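Local coordinates for protein SusD homolog (Bacteroides thetaiotaomicron VPI-5482, PDB 3IV0) that probably binds glycans at the outer membrane for uptake, as a SusD-family protein of a gut bacterium, at residues N71-L76 against W459-H464; A414-R419 against T436-N441; S32-T37 against F274-M279. All coordinates share one frame; numbering follows the deposited sequence.

Contact 1: N71-L76 against W459-H464; sequences NDMGEL and WTWPIH
The indole of W461 has the methyl CE of M73 over one face, while CD2 of L76 comes up to it obliquely, 3.7 Å from W461 CZ3. Because M73 is a selenomethionine, the Met-aromatic motif is carried here by selenium: M73 SE stands 5.1 Å from the centroid of the six-membered ring of W461 and 4° off its normal, with the methyl interposed. Neighbouring W459 has its ring covered on one face by T460 CG2. The contact joins the first turn of helix 73-79 to the loop between helices 451-455 and 466-470, two parts of the largely helical SusD fold that are far apart in sequence.

The path of M73 explains how its methyl comes over the ring. Its chain turns twice, at chi2 (-59°) and again at chi3 (-79°), which swings CE from the helix toward the indole. In L76, with CG anti to the backbone N, the CD2 methyl is the branch turned to W461.

R51 makes a cation-pi contact with W461. With an alanine in place of W461, the M73 methyl and L76 CD2 would probably face a gap, and R51 would lose its cation-pi partner.

R51 also ties the two segments by polar bonds, since its NH2 donates to N71 OD1 and to T460 O. N71 ends the preceding helix in a Schellman motif, with positive phi, and its ND2 bonds A458 O just before the loop segment. D72 follows at the N-cap position, where its carbonyl O accepts from L76 N at 3.0 Å. No hydrogen bond runs directly between the segments; besides the indole contacts, M73 CB rests against the proline ring, 3.8 Å from P462 CD.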
loop_
_atom_site.group_PDB
_atom_site.type_symbol
_atom_site.label_atom_id
_atom_site.label_comp_id
_atom_site.label_asym_id
_atom_site.label_seq_id
_atom_site.Cartn_x
_atom_site.Cartn_y
_atom_site.Cartn_z
ATOM N N ASN A 71 1.374 4.756 -18.570
ATOM C CA ASN A 71 0.174 3.932 -18.554
ATOM C C ASN A 71 -0.002 3.104 -19.828
ATOM O O ASN A 71 -1.131 2.775 -20.210
ATOM C CB ASN A 71 -1.076 4.775 -18.235
ATOM C CG ASN A 71 -2.257 3.933 -17.802
ATOM O OD1 ASN A 71 -2.076 2.960 -17.048
ATOM N ND2 ASN A 71 -3.450 4.233 -18.301
ATOM N N ASP A 72 1.127 2.686 -20.420
ATOM C CA ASP A 72 1.130 1.861 -21.621
ATOM C C ASP A 72 1.133 0.402 -21.207
ATOM O O ASP A 72 2.100 -0.346 -21.468
ATOM C CB ASP A 72 2.375 2.198 -22.463
ATOM C CG ASP A 72 2.258 1.793 -23.950
ATOM O OD1 ASP A 72 1.372 1.012 -24.389
ATOM O OD2 ASP A 72 3.156 2.266 -24.696
HETATM N N MSE A 73 0.027 -0.018 -20.581
HETATM C CA MSE A 73 0.023 -1.302 -19.923
HETATM C C MSE A 73 -0.082 -2.412 -20.945
HETATM O O MSE A 73 0.353 -3.555 -20.693
HETATM C CB MSE A 73 -1.105 -1.373 -18.861
HETATM C CG MSE A 73 -1.152 -0.237 -17.920
HETATM SE SE MSE A 73 0.561 -0.067 -16.931
HETATM C CE MSE A 73 0.222 -1.482 -15.644
ATOM N N GLY A 74 -0.640 -2.134 -22.113
ATOM C CA GLY A 74 -0.692 -3.119 -23.169
ATOM C C GLY A 74 0.700 -3.411 -23.719
ATOM O O GLY A 74 1.033 -4.565 -24.039
ATOM N N GLU A 75 1.538 -2.391 -23.830
ATOM C CA GLU A 75 2.899 -2.612 -24.334
ATOM C C GLU A 75 3.716 -3.292 -23.243
ATOM O O GLU A 75 4.605 -4.087 -23.530
ATOM C CB GLU A 75 3.595 -1.314 -24.776
ATOM C CG GLU A 75 2.943 -0.564 -25.915
ATOM C CD GLU A 75 2.957 -1.318 -27.237
ATOM O OE1 GLU A 75 3.487 -2.461 -27.316
ATOM O OE2 GLU A 75 2.429 -0.743 -28.220
ATOM N N LEU A 76 3.463 -2.977 -21.988
ATOM C CA LEU A 76 4.090 -3.713 -20.877
ATOM C C LEU A 76 3.775 -5.232 -21.001
ATOM O O LEU A 76 4.679 -6.061 -20.931
ATOM C CB LEU A 76 3.588 -3.176 -19.550
ATOM C CG LEU A 76 4.217 -3.756 -18.266
ATOM C CD1 LEU A 76 5.658 -3.308 -18.156
ATOM C CD2 LEU A 76 3.424 -3.329 -17.021
ATOM N N TRP A 459 -7.503 2.598 -15.741
ATOM C CA TRP A 459 -6.761 2.605 -14.458
ATOM C C TRP A 459 -6.440 1.177 -13.977
ATOM O O TRP A 459 -5.654 1.027 -13.046
ATOM C CB TRP A 459 -7.541 3.370 -13.392
ATOM C CG TRP A 459 -8.861 2.792 -13.084
ATOM C CD1 TRP A 459 -10.032 3.127 -13.648
ATOM C CD2 TRP A 459 -9.178 1.763 -12.111
ATOM N NE1 TRP A 459 -11.053 2.389 -13.121
ATOM C CE2 TRP A 459 -10.552 1.547 -12.163
ATOM C CE3 TRP A 459 -8.423 1.015 -11.201
ATOM C CZ2 TRP A 459 -11.216 0.613 -11.329
ATOM C CZ3 TRP A 459 -9.070 0.148 -10.383
ATOM C CH2 TRP A 459 -10.428 -0.079 -10.471
ATOM N N THR A 460 -7.035 0.152 -14.589
ATOM C CA THR A 460 -6.785 -1.238 -14.173
ATOM C C THR A 460 -5.547 -1.796 -14.856
ATOM O O THR A 460 -5.095 -1.256 -15.863
ATOM C CB THR A 460 -7.945 -2.164 -14.514
ATOM O OG1 THR A 460 -8.075 -2.259 -15.951
ATOM C CG2 THR A 460 -9.241 -1.678 -13.842
ATOM N N TRP A 461 -4.987 -2.866 -14.282
ATOM C CA TRP A 461 -4.035 -3.732 -14.956
ATOM C C TRP A 461 -4.743 -4.662 -15.932
ATOM O O TRP A 461 -5.829 -5.096 -15.665
ATOM C CB TRP A 461 -3.265 -4.583 -13.912
ATOM C CG TRP A 461 -2.217 -3.830 -13.196
ATOM C CD1 TRP A 461 -2.403 -2.871 -12.256
ATOM C CD2 TRP A 461 -0.791 -3.902 -13.412
ATOM N NE1 TRP A 461 -1.201 -2.381 -11.835
ATOM C CE2 TRP A 461 -0.191 -2.992 -12.532
ATOM C CE3 TRP A 461 0.031 -4.698 -14.229
ATOM C CZ2 TRP A 461 1.182 -2.799 -12.483
ATOM C CZ3 TRP A 461 1.369 -4.517 -14.188
ATOM C CH2 TRP A 461 1.945 -3.572 -13.328
ATOM N N PRO A 462 -4.064 -5.010 -17.047
ATOM C CA PRO A 462 -4.554 -6.118 -17.828
ATOM C C PRO A 462 -4.636 -7.372 -16.981
ATOM O O PRO A 462 -3.808 -7.541 -16.092
ATOM C CB PRO A 462 -3.487 -6.283 -18.925
ATOM C CG PRO A 462 -2.755 -4.950 -18.973
ATOM C CD PRO A 462 -2.804 -4.464 -17.565
ATOM N N ILE A 463 -5.597 -8.222 -17.285
ATOM C CA ILE A 463 -5.718 -9.542 -16.664
ATOM C C ILE A 463 -5.025 -10.550 -17.581
ATOM O O ILE A 463 -5.393 -10.681 -18.748
ATOM C CB ILE A 463 -7.173 -9.895 -16.449
ATOM C CG1 ILE A 463 -7.755 -8.997 -15.347
ATOM C CG2 ILE A 463 -7.347 -11.395 -16.053
ATOM C CD1 ILE A 463 -9.280 -9.040 -15.237
ATOM N N HIS A 464 -4.022 -11.245 -17.051
ATOM C CA HIS A 464 -3.288 -12.251 -17.818
ATOM C C HIS A 464 -4.180 -13.418 -18.212
ATOM O O HIS A 464 -5.069 -13.826 -17.488
ATOM C CB HIS A 464 -2.136 -12.735 -16.942
ATOM C CG HIS A 464 -1.095 -13.532 -17.667
ATOM N ND1 HIS A 464 -1.229 -14.881 -17.927
ATOM C CD2 HIS A 464 0.092 -13.154 -18.190
ATOM C CE1 HIS A 464 -0.146 -15.298 -18.564
ATOM N NE2 HIS A 464 0.673 -14.272 -18.733
#

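Contact 2: A414-R419 against T436-N441; sequences AIFWER and TGKVYN
F416 and K438 meet where the helical backbone of 414-419 faces the chain leaving helix 429-436; the closest CA pair, F416 with T436, is 9.0 Å apart, so the segments touch through side chains alone. G437 breaks the helical path with positive phi (75°), and a short 3-10 turn at 438-439 follows. The contact thus links helix 408-422 to the exit of the next helix along the chain, within the helical C-terminal region of the SusD family.

The interaction is of CH-pi kind. K438 lays its CD methylene over one face of the F416 ring, with CE close by; CD is 3.6 Å from the F416 centroid and 15° off its normal, displaced toward the CD1 side. The two side chains run past each other in opposite directions. K438 is extended as far as CE and bends at chi4 (75°); its NZ ends 5.2 Å from the F416 centroid, a long separation that gives at most a weak cation-pi attraction.

Y444 meets the F416 ring edge-to-face and is itself a cation-pi partner of K438, while L433 touches both residues. The nearest approach across the segments is K438 CD to F416 CD1, 3.5 Å.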
loop_
_atom_site.group_PDB
_atom_site.type_symbol
_atom_site.label_atom_id
_atom_site.label_comp_id
_atom_site.label_asym_id
_atom_site.label_seq_id
_atom_site.Cartn_x
_atom_site.Cartn_y
_atom_site.Cartn_z
ATOM N N ALA A 414 -4.123 20.802 -0.048
ATOM C CA ALA A 414 -2.983 20.685 0.858
ATOM C C ALA A 414 -2.830 19.258 1.379
ATOM O O ALA A 414 -1.724 18.773 1.540
ATOM C CB ALA A 414 -3.106 21.687 2.054
ATOM N N ILE A 415 -3.941 18.638 1.723
ATOM C CA ILE A 415 -3.888 17.290 2.263
ATOM C C ILE A 415 -3.450 16.290 1.173
ATOM O O ILE A 415 -2.611 15.418 1.457
ATOM C CB ILE A 415 -5.237 16.905 2.871
ATOM C CG1 ILE A 415 -5.565 17.781 4.092
ATOM C CG2 ILE A 415 -5.259 15.398 3.239
ATOM C CD1 ILE A 415 -7.052 17.781 4.484
ATOM N N PHE A 416 -3.970 16.434 -0.052
ATOM C CA PHE A 416 -3.522 15.584 -1.163
ATOM C C PHE A 416 -2.016 15.724 -1.357
ATOM O O PHE A 416 -1.307 14.733 -1.430
ATOM C CB PHE A 416 -4.234 15.949 -2.458
ATOM C CG PHE A 416 -3.606 15.348 -3.657
ATOM C CD1 PHE A 416 -3.828 14.026 -3.980
ATOM C CD2 PHE A 416 -2.750 16.085 -4.449
ATOM C CE1 PHE A 416 -3.180 13.459 -5.074
ATOM C CE2 PHE A 416 -2.132 15.525 -5.549
ATOM C CZ PHE A 416 -2.355 14.205 -5.853
ATOM N N TRP A 417 -1.493 16.938 -1.390
ATOM C CA TRP A 417 -0.080 17.124 -1.686
ATOM C C TRP A 417 0.759 16.670 -0.522
ATOM O O TRP A 417 1.886 16.165 -0.707
ATOM C CB TRP A 417 0.225 18.584 -2.055
ATOM C CG TRP A 417 -0.259 18.952 -3.419
ATOM C CD1 TRP A 417 -1.261 19.798 -3.722
ATOM C CD2 TRP A 417 0.258 18.471 -4.666
ATOM N NE1 TRP A 417 -1.416 19.877 -5.076
ATOM C CE2 TRP A 417 -0.498 19.071 -5.683
ATOM C CE3 TRP A 417 1.273 17.590 -5.012
ATOM C CZ2 TRP A 417 -0.260 18.834 -7.026
ATOM C CZ3 TRP A 417 1.504 17.358 -6.353
ATOM C CH2 TRP A 417 0.738 17.974 -7.335
ATOM N N GLU A 418 0.233 16.812 0.690
ATOM C CA GLU A 418 0.947 16.328 1.849
ATOM C C GLU A 418 1.108 14.804 1.801
ATOM O O GLU A 418 2.135 14.273 2.208
ATOM C CB GLU A 418 0.322 16.780 3.183
ATOM C CG GLU A 418 1.226 16.620 4.399
ATOM C CD GLU A 418 2.443 17.520 4.392
ATOM O OE1 GLU A 418 2.496 18.476 3.579
ATOM O OE2 GLU A 418 3.325 17.252 5.222
ATOM N N ARG A 419 0.063 14.086 1.413
ATOM C CA ARG A 419 0.196 12.635 1.249
ATOM C C ARG A 419 1.233 12.315 0.185
ATOM O O ARG A 419 2.008 11.362 0.336
ATOM C CB ARG A 419 -1.149 11.984 0.852
ATOM C CG ARG A 419 -2.121 11.818 2.038
ATOM C CD ARG A 419 -3.397 11.014 1.720
ATOM N NE ARG A 419 -3.121 9.680 1.195
ATOM C CZ ARG A 419 -2.878 8.603 1.930
ATOM N NH1 ARG A 419 -2.821 8.679 3.250
ATOM N NH2 ARG A 419 -2.642 7.432 1.366
ATOM N N THR A 436 -9.087 9.399 -5.943
ATOM C CA THR A 436 -9.488 10.815 -5.874
ATOM C C THR A 436 -9.903 11.325 -7.250
ATOM O O THR A 436 -10.343 12.486 -7.364
ATOM C CB THR A 436 -8.331 11.703 -5.349
ATOM O OG1 THR A 436 -7.217 11.584 -6.252
ATOM C CG2 THR A 436 -7.957 11.349 -3.910
ATOM N N GLY A 437 -9.748 10.544 -8.313
ATOM C CA GLY A 437 -10.014 11.044 -9.665
ATOM C C GLY A 437 -8.914 11.974 -10.180
ATOM O O GLY A 437 -8.995 12.516 -11.292
ATOM N N LYS A 438 -7.851 12.140 -9.447
ATOM C CA LYS A 438 -6.815 13.070 -9.840
ATOM C C LYS A 438 -5.919 12.488 -10.922
ATOM O O LYS A 438 -5.133 13.218 -11.512
ATOM C CB LYS A 438 -6.010 13.565 -8.629
ATOM C CG LYS A 438 -6.805 14.561 -7.800
ATOM C CD LYS A 438 -6.121 14.931 -6.513
ATOM C CE LYS A 438 -6.681 16.210 -5.919
ATOM N NZ LYS A 438 -7.998 16.087 -5.277
ATOM N N VAL A 439 -6.029 11.183 -11.186
ATOM C CA VAL A 439 -5.225 10.507 -12.192
ATOM C C VAL A 439 -5.487 11.031 -13.595
ATOM O O VAL A 439 -4.643 10.840 -14.495
ATOM C CB VAL A 439 -5.374 8.971 -12.121
ATOM C CG1 VAL A 439 -6.702 8.455 -12.717
ATOM C CG2 VAL A 439 -4.154 8.251 -12.784
ATOM N N TYR A 440 -6.635 11.685 -13.791
ATOM C CA TYR A 440 -6.938 12.255 -15.110
ATOM C C TYR A 440 -6.926 13.774 -15.065
ATOM O O TYR A 440 -7.456 14.415 -15.980
ATOM C CB TYR A 440 -8.265 11.707 -15.660
ATOM C CG TYR A 440 -9.432 11.818 -14.742
ATOM C CD1 TYR A 440 -10.063 13.054 -14.545
ATOM C CD2 TYR A 440 -9.933 10.710 -14.082
ATOM C CE1 TYR A 440 -11.117 13.164 -13.724
ATOM C CE2 TYR A 440 -11.014 10.810 -13.240
ATOM C CZ TYR A 440 -11.618 12.058 -13.088
ATOM O OH TYR A 440 -12.678 12.231 -12.245
ATOM N N ASN A 441 -6.247 14.364 -14.080
ATOM C CA ASN A 441 -6.192 15.808 -13.908
ATOM C C ASN A 441 -4.744 16.274 -13.914
ATOM O O ASN A 441 -3.982 15.980 -13.004
ATOM C CB ASN A 441 -6.898 16.182 -12.595
ATOM C CG ASN A 441 -7.129 17.664 -12.452
ATOM O OD1 ASN A 441 -6.344 18.481 -12.941
ATOM N ND2 ASN A 441 -8.187 18.014 -11.722
#

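Contact 3: S32-T37 against F274-M279; sequences SFRNAT and FNEIFM
Charge pairing comes first: R34 NH2 donates to E276 OE2 over 2.9 Å, with an N-H...acceptor angle of 145°. This links R34 on helix 19-39 to the loop between strand 264-268 and helix 284-287, a helix-to-loop link in the helical SusD fold. The salt bridge uses one nitrogen and one oxygen. Its groups are not coplanar: the guanidinium and carboxylate planes stand 63° apart, and OE2 is approached from above the carboxylate plane.

A water completes the polar link, accepting from R34 NH1 at 3.3 Å and donating to E276 OE2 at 3.2 Å, so that one carboxylate oxygen receives both a direct and a water-mediated bond. R34 is further tied by NH2 to N31 OD1 and by NH1 to A269 O, which should restrict rotation of its guanidinium.

Van der Waals contacts flank these bonds. E276 CB lies over one face of the guanidinium, 3.8 Å from R34 NH1. Nearer the backbone, R34 CD meets the edge of the F278 ring near its plane, 3.8 Å from F278 CE1. A bend at chi3 (58°) in the otherwise extended R34 chain carries the guanidinium past this ring toward E276.

On the loop side, N275 and E276 form a G1 beta bulge facing N271. Strand 264-268 lies alongside, its I268 touching both R34 and F278, while helix 19-39 packs its F33 against helix 117-142 and its A36 against helix 93-108.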
loop_
_atom_site.group_PDB
_atom_site.type_symbol
_atom_site.label_atom_id
_atom_site.label_comp_id
_atom_site.label_asym_id
_atom_site.label_seq_id
_atom_site.Cartn_x
_atom_site.Cartn_y
_atom_site.Cartn_z
ATOM N N SER A 32 1.899 -15.805 1.632
ATOM C CA SER A 32 1.359 -15.658 0.297
ATOM C C SER A 32 1.118 -14.196 -0.058
ATOM O O SER A 32 1.423 -13.800 -1.185
ATOM C CB SER A 32 0.076 -16.470 0.080
ATOM O OG SER A 32 0.369 -17.869 0.098
ATOM N N PHE A 33 0.626 -13.396 0.879
ATOM C CA PHE A 33 0.426 -11.976 0.598
ATOM C C PHE A 33 1.778 -11.329 0.322
ATOM O O PHE A 33 1.896 -10.509 -0.593
ATOM C CB PHE A 33 -0.252 -11.315 1.770
ATOM C CG PHE A 33 -0.608 -9.884 1.514
ATOM C CD1 PHE A 33 -1.762 -9.554 0.803
ATOM C CD2 PHE A 33 0.198 -8.874 1.945
ATOM C CE1 PHE A 33 -2.092 -8.219 0.574
ATOM C CE2 PHE A 33 -0.128 -7.552 1.697
ATOM C CZ PHE A 33 -1.268 -7.245 1.006
ATOM N N ARG A 34 2.803 -11.675 1.078
ATOM C CA ARG A 34 4.139 -11.166 0.851
ATOM C C ARG A 34 4.626 -11.580 -0.534
ATOM O O ARG A 34 5.259 -10.791 -1.252
ATOM C CB ARG A 34 5.082 -11.675 1.920
ATOM C CG ARG A 34 6.540 -11.342 1.649
ATOM C CD ARG A 34 7.389 -11.614 2.844
ATOM N NE ARG A 34 7.293 -12.997 3.285
ATOM C CZ ARG A 34 7.654 -13.409 4.492
ATOM N NH1 ARG A 34 8.133 -12.571 5.384
ATOM N NH2 ARG A 34 7.532 -14.710 4.792
ATOM N N ASN A 35 4.425 -12.837 -0.917
ATOM C CA ASN A 35 4.818 -13.278 -2.250
ATOM C C ASN A 35 4.136 -12.494 -3.353
ATOM O O ASN A 35 4.789 -12.164 -4.359
ATOM C CB ASN A 35 4.566 -14.783 -2.408
ATOM C CG ASN A 35 5.610 -15.623 -1.716
ATOM O OD1 ASN A 35 6.715 -15.185 -1.480
ATOM N ND2 ASN A 35 5.229 -16.868 -1.403
ATOM N N ALA A 36 2.841 -12.230 -3.183
ATOM C CA ALA A 36 2.063 -11.528 -4.207
ATOM C C ALA A 36 2.493 -10.087 -4.381
ATOM O O ALA A 36 2.321 -9.521 -5.476
ATOM C CB ALA A 36 0.617 -11.562 -3.833
ATOM N N THR A 37 2.988 -9.462 -3.331
ATOM C CA THR A 37 3.244 -8.020 -3.331
ATOM C C THR A 37 4.694 -7.625 -3.494
ATOM O O THR A 37 4.972 -6.581 -4.099
ATOM C CB THR A 37 2.725 -7.403 -2.022
ATOM O OG1 THR A 37 3.268 -8.118 -0.919
ATOM C CG2 THR A 37 1.196 -7.405 -1.960
ATOM N N PHE A 274 16.638 -14.669 7.960
ATOM C CA PHE A 274 15.794 -15.866 7.867
ATOM C C PHE A 274 15.361 -16.190 6.434
ATOM O O PHE A 274 14.383 -16.929 6.216
ATOM C CB PHE A 274 14.550 -15.688 8.728
ATOM N N ASN A 275 16.085 -15.642 5.465
ATOM C CA ASN A 275 15.819 -15.929 4.071
ATOM C C ASN A 275 14.420 -15.494 3.661
ATOM O O ASN A 275 13.768 -16.149 2.877
ATOM C CB ASN A 275 15.983 -17.421 3.788
ATOM N N GLU A 276 13.935 -14.412 4.256
ATOM C CA GLU A 276 12.655 -13.834 3.834
ATOM C C GLU A 276 13.003 -12.485 3.221
ATOM O O GLU A 276 13.080 -11.462 3.922
ATOM C CB GLU A 276 11.739 -13.693 5.024
ATOM C CG GLU A 276 11.245 -15.040 5.533
ATOM C CD GLU A 276 10.478 -14.943 6.837
ATOM O OE1 GLU A 276 10.992 -14.303 7.776
ATOM O OE2 GLU A 276 9.369 -15.532 6.925
ATOM N N ILE A 277 13.311 -12.518 1.939
ATOM C CA ILE A 277 13.896 -11.390 1.238
ATOM C C ILE A 277 13.019 -10.988 0.080
ATOM O O ILE A 277 12.639 -11.789 -0.748
ATOM C CB ILE A 277 15.304 -11.735 0.700
ATOM C CG1 ILE A 277 16.139 -12.349 1.823
ATOM C CG2 ILE A 277 16.038 -10.509 0.171
ATOM C CD1 ILE A 277 17.574 -12.726 1.415
ATOM N N PHE A 278 12.698 -9.707 0.020
ATOM C CA PHE A 278 11.927 -9.186 -1.086
ATOM C C PHE A 278 12.780 -9.196 -2.337
ATOM O O PHE A 278 13.974 -9.074 -2.247
ATOM C CB PHE A 278 11.507 -7.752 -0.801
ATOM C CG PHE A 278 10.658 -7.562 0.481
ATOM C CD1 PHE A 278 9.792 -8.552 0.977
ATOM C CD2 PHE A 278 10.684 -6.328 1.136
ATOM C CE1 PHE A 278 9.033 -8.305 2.091
ATOM C CE2 PHE A 278 9.919 -6.080 2.248
ATOM C CZ PHE A 278 9.092 -7.065 2.739
HETATM N N MSE A 279 12.157 -9.243 -3.499
HETATM C CA MSE A 279 12.899 -9.001 -4.717
HETATM C C MSE A 279 13.508 -7.616 -4.675
HETATM O O MSE A 279 12.856 -6.660 -4.245
HETATM C CB MSE A 279 11.973 -9.061 -5.902
HETATM C CG MSE A 279 11.543 -10.403 -6.247
HETATM SE SE MSE A 279 10.258 -10.458 -7.711
HETATM C CE MSE A 279 11.303 -9.680 -8.981
HETATM O O HOH W 1 7.795 -13.326 8.542
#

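How the contacts relate
Along the chain the segments come in the order 32-37, 71-76, 274-279, 414-419, 436-441, 459-464. Contact 2 is nested within the loop closed by contact 1, whereas contacts 1 and 3 alternate, so the N-terminal helices are interleaved with later parts of one compact chain. Centres of contacts 1 and 2 lie about 22 Å apart, with nearest atoms about 5 Å apart; F454 meets W459 of 459-464 and Y440 of 436-441 and so joins these segments. Contact 3 is about 23 Å from contact 1 and about 30 Å from contact 2, centre to centre, and lies across the chain's centre from contact 2. Helix 117-142 is shared, touching W461 in contact 1 and F33 beside contact 3.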